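Local coordinates for NOL1/NOP2/sun family protein (Enterococcus faecium, PDB 3M4X) that probably methylates ribosomal RNA, as an RsmB/RsmF-type enzyme whose methyltransferase domain is followed by a PUA-like RNA-binding domain, at residues A[319-330]-A[345-353]. Residues are numbered along the deposited sequence; the frame is centred on the assembly and turned at random.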
# COMPACT_ATOMS: atom_id res chain seq x y z
N LYS A 319 24.50 3.01 -19.86
CA LYS A 319 23.61 4.15 -19.68
C LYS A 319 22.27 3.70 -19.12
O LYS A 319 22.16 3.28 -17.97
CB LYS A 319 23.42 4.91 -21.00
CG LYS A 319 22.63 6.20 -20.86
CD LYS A 319 23.18 7.05 -19.74
CE LYS A 319 22.33 8.29 -19.53
NZ LYS A 319 22.81 9.08 -18.37
N VAL A 320 21.23 3.77 -19.95
CA VAL A 320 19.89 3.46 -19.48
C VAL A 320 19.04 2.93 -20.63
O VAL A 320 18.18 2.07 -20.44
CB VAL A 320 19.23 4.71 -18.86
CG1 VAL A 320 17.74 4.69 -19.09
CG2 VAL A 320 19.56 4.79 -17.37
N GLN A 321 19.29 3.45 -21.83
CA GLN A 321 18.63 2.97 -23.03
C GLN A 321 19.01 1.51 -23.28
O GLN A 321 20.11 1.07 -22.93
CB GLN A 321 19.03 3.81 -24.24
CG GLN A 321 17.86 4.24 -25.11
CD GLN A 321 17.25 5.55 -24.65
OE1 GLN A 321 17.93 6.58 -24.62
NE2 GLN A 321 15.97 5.53 -24.30
N MSE A 322 18.10 0.76 -23.89
CA MSE A 322 18.38 -0.62 -24.24
C MSE A 322 19.50 -0.72 -25.28
O MSE A 322 19.59 0.08 -26.20
CB MSE A 322 17.13 -1.31 -24.78
CG MSE A 322 15.89 -1.01 -23.99
SE MSE A 322 14.37 -2.03 -24.66
CE MSE A 322 15.06 -3.80 -24.34
N THR A 323 20.35 -1.72 -25.09
CA THR A 323 21.29 -2.17 -26.10
C THR A 323 20.55 -2.43 -27.41
O THR A 323 19.34 -2.66 -27.40
CB THR A 323 21.97 -3.47 -25.60
OG1 THR A 323 23.28 -3.18 -25.10
CG2 THR A 323 22.06 -4.51 -26.68
N LYS A 324 21.26 -2.37 -28.54
CA LYS A 324 20.68 -2.69 -29.85
C LYS A 324 20.07 -4.09 -29.83
O LYS A 324 18.98 -4.31 -30.36
CB LYS A 324 21.76 -2.67 -30.95
CG LYS A 324 22.50 -1.36 -31.13
CD LYS A 324 23.61 -1.51 -32.18
CE LYS A 324 24.43 -0.24 -32.32
NZ LYS A 324 25.66 -0.45 -33.13
N GLU A 325 20.81 -5.02 -29.25
CA GLU A 325 20.38 -6.41 -29.16
C GLU A 325 19.25 -6.55 -28.15
O GLU A 325 18.34 -7.37 -28.32
CB GLU A 325 21.57 -7.27 -28.76
CG GLU A 325 21.20 -8.65 -28.24
CD GLU A 325 22.42 -9.54 -28.07
OE1 GLU A 325 23.32 -9.47 -28.94
OE2 GLU A 325 22.46 -10.30 -27.08
N GLN A 326 19.30 -5.74 -27.09
CA GLN A 326 18.27 -5.75 -26.06
C GLN A 326 16.97 -5.24 -26.65
O GLN A 326 15.90 -5.78 -26.37
CB GLN A 326 18.70 -4.90 -24.87
CG GLN A 326 19.75 -5.57 -24.01
CD GLN A 326 20.32 -4.65 -22.95
OE1 GLN A 326 20.08 -3.43 -22.95
NE2 GLN A 326 21.10 -5.22 -22.03
N GLU A 327 17.08 -4.20 -27.47
CA GLU A 327 15.96 -3.72 -28.25
C GLU A 327 15.36 -4.87 -29.05
O GLU A 327 14.15 -5.09 -29.03
CB GLU A 327 16.43 -2.63 -29.22
CG GLU A 327 16.08 -1.22 -28.80
CD GLU A 327 14.66 -0.84 -29.15
OE1 GLU A 327 14.45 0.28 -29.67
OE2 GLU A 327 13.75 -1.67 -28.92
N LYS A 328 16.21 -5.60 -29.75
CA LYS A 328 15.75 -6.70 -30.58
C LYS A 328 15.06 -7.73 -29.71
O LYS A 328 13.90 -8.06 -29.93
CB LYS A 328 16.91 -7.34 -31.36
CG LYS A 328 16.56 -8.68 -32.00
CD LYS A 328 17.72 -9.22 -32.84
CE LYS A 328 18.02 -8.30 -34.02
NZ LYS A 328 19.32 -8.62 -34.67
N LEU A 329 15.80 -8.23 -28.72
CA LEU A 329 15.27 -9.22 -27.79
C LEU A 329 13.87 -8.87 -27.23
O LEU A 329 12.97 -9.71 -27.28
CB LEU A 329 16.27 -9.43 -26.65
CG LEU A 329 17.20 -10.64 -26.79
CD1 LEU A 329 17.65 -10.82 -28.22
CD2 LEU A 329 18.40 -10.53 -25.86
N TRP A 330 13.71 -7.65 -26.72
CA TRP A 330 12.45 -7.26 -26.08
C TRP A 330 11.32 -7.17 -27.08
O TRP A 330 10.17 -7.49 -26.78
CB TRP A 330 12.58 -5.93 -25.34
CG TRP A 330 11.26 -5.22 -25.08
CD1 TRP A 330 10.81 -4.09 -25.70
CD2 TRP A 330 10.24 -5.59 -24.14
NE1 TRP A 330 9.57 -3.74 -25.21
CE2 TRP A 330 9.20 -4.65 -24.26
CE3 TRP A 330 10.10 -6.64 -23.22
CZ2 TRP A 330 8.03 -4.72 -23.48
CZ3 TRP A 330 8.95 -6.71 -22.46
CH2 TRP A 330 7.93 -5.75 -22.59
N LEU A 345 11.21 2.87 -21.28
CA LEU A 345 11.91 1.63 -21.01
C LEU A 345 13.37 1.88 -20.63
O LEU A 345 14.15 2.40 -21.43
CB LEU A 345 11.82 0.67 -22.20
CG LEU A 345 10.41 0.30 -22.64
CD1 LEU A 345 10.43 -0.37 -24.00
CD2 LEU A 345 9.73 -0.59 -21.61
N LEU A 346 13.73 1.51 -19.41
CA LEU A 346 15.10 1.69 -18.93
C LEU A 346 15.67 0.36 -18.46
O LEU A 346 14.94 -0.53 -18.04
CB LEU A 346 15.14 2.70 -17.79
CG LEU A 346 14.29 3.97 -17.90
CD1 LEU A 346 14.58 4.89 -16.73
CD2 LEU A 346 14.52 4.70 -19.21
N VAL A 347 16.99 0.24 -18.52
CA VAL A 347 17.67 -0.95 -18.02
C VAL A 347 18.68 -0.59 -16.93
O VAL A 347 19.46 0.35 -17.08
CB VAL A 347 18.38 -1.71 -19.17
CG1 VAL A 347 18.93 -3.04 -18.66
CG2 VAL A 347 17.43 -1.93 -20.34
N PHE A 348 18.64 -1.33 -15.82
CA PHE A 348 19.67 -1.25 -14.79
C PHE A 348 20.00 -2.68 -14.40
O PHE A 348 19.09 -3.44 -14.06
CB PHE A 348 19.18 -0.50 -13.55
CG PHE A 348 18.30 0.69 -13.85
CD1 PHE A 348 16.97 0.70 -13.43
CD2 PHE A 348 18.79 1.79 -14.52
CE1 PHE A 348 16.15 1.79 -13.69
CE2 PHE A 348 17.98 2.88 -14.79
CZ PHE A 348 16.65 2.88 -14.38
N ASN A 349 21.27 -3.07 -14.45
CA ASN A 349 21.66 -4.44 -14.10
C ASN A 349 20.96 -5.50 -14.94
O ASN A 349 20.69 -6.60 -14.45
CB ASN A 349 21.37 -4.71 -12.62
CG ASN A 349 22.49 -4.24 -11.71
OD1 ASN A 349 23.54 -3.81 -12.18
ND2 ASN A 349 22.26 -4.34 -10.41
N ASP A 350 20.65 -5.16 -16.19
CA ASP A 350 19.98 -6.07 -17.11
C ASP A 350 18.50 -6.26 -16.78
O ASP A 350 17.80 -7.06 -17.41
CB ASP A 350 20.68 -7.43 -17.16
CG ASP A 350 22.16 -7.30 -17.45
OD1 ASP A 350 22.95 -7.61 -16.53
OD2 ASP A 350 22.52 -6.89 -18.58
N HIS A 351 18.03 -5.53 -15.77
CA HIS A 351 16.62 -5.48 -15.45
C HIS A 351 15.95 -4.45 -16.35
O HIS A 351 16.34 -3.28 -16.35
CB HIS A 351 16.42 -5.09 -13.98
CG HIS A 351 17.06 -6.01 -12.99
ND1 HIS A 351 16.96 -7.39 -13.07
CD2 HIS A 351 17.80 -5.76 -11.88
CE1 HIS A 351 17.61 -7.94 -12.06
NE2 HIS A 351 18.13 -6.97 -11.33
N LEU A 352 14.94 -4.88 -17.10
CA LEU A 352 14.15 -3.97 -17.92
C LEU A 352 12.97 -3.42 -17.11
O LEU A 352 12.20 -4.18 -16.51
CB LEU A 352 13.64 -4.69 -19.17
CG LEU A 352 12.89 -3.87 -20.21
CD1 LEU A 352 13.78 -2.76 -20.74
CD2 LEU A 352 12.44 -4.78 -21.35
N TRP A 353 12.83 -2.10 -17.08
CA TRP A 353 11.79 -1.45 -16.31
C TRP A 353 10.96 -0.58 -17.20
O TRP A 353 11.46 0.02 -18.15
CB TRP A 353 12.40 -0.56 -15.22
CG TRP A 353 13.03 -1.31 -14.11
CD1 TRP A 353 14.34 -1.69 -14.02
CD2 TRP A 353 12.40 -1.76 -12.92
NE1 TRP A 353 14.55 -2.36 -12.84
CE2 TRP A 353 13.37 -2.42 -12.15
CE3 TRP A 353 11.09 -1.68 -12.42
CZ2 TRP A 353 13.09 -2.99 -10.92
CZ3 TRP A 353 10.81 -2.24 -11.20
CH2 TRP A 353 11.80 -2.89 -10.46
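Leu352 CD2 sits above the plane of the Trp330 indole, offset toward its rim and 3.5 Å from CE3, while the other methyl, CD1, lies 4.0 Å from CE of Met322 (present as selenomethionine). A branched leucine suits this place because each methyl can serve a different neighbour. Trp330 reaches the sheet because its CG stands opposite the backbone N (chi1 159°); Leu345 CD1 comes within 3.7 Å of its NE1. Met322, long and flexible, bends at its last torsion (chi3 62°) and packs between helix and strands, its CG near CG2 of Val347. Leu345, Val347 and Leu352 thus present one face of a beta hairpin to Met322 and the first two turns of helix 324-336. A type I' turn from Phe348 to His351 closes the hairpin; Asn349 and Asp350 hold positive phi there, which Asn and Asp tolerate better than most non-glycine residues. The hairpin supplies edge strand 344-348 and its neighbour 351-355 in a four-stranded antiparallel sheet, where Phe377 and Leu374 of the next strand extend the apolar surface. Along the edge strand, Val320 splits its methyls between Leu346 and the edge of the Phe348 ring, CG2 lying 3.6 Å from CE2. Its carbonyl O accepts the Val347 N-H at 2.9 Å, tying the incoming loop to the strand. At the polar edge, Gln326 NE2 lies 4.1 Å from Asp350 OD2, too far for a hydrogen bond, with amide and carboxylate planes nearly perpendicular. Gln326 OE1 instead accepts from N of the N-cap residue Thr323 (2.8 Å, 38° out of the amide plane), without the reciprocal bond of a full capping box.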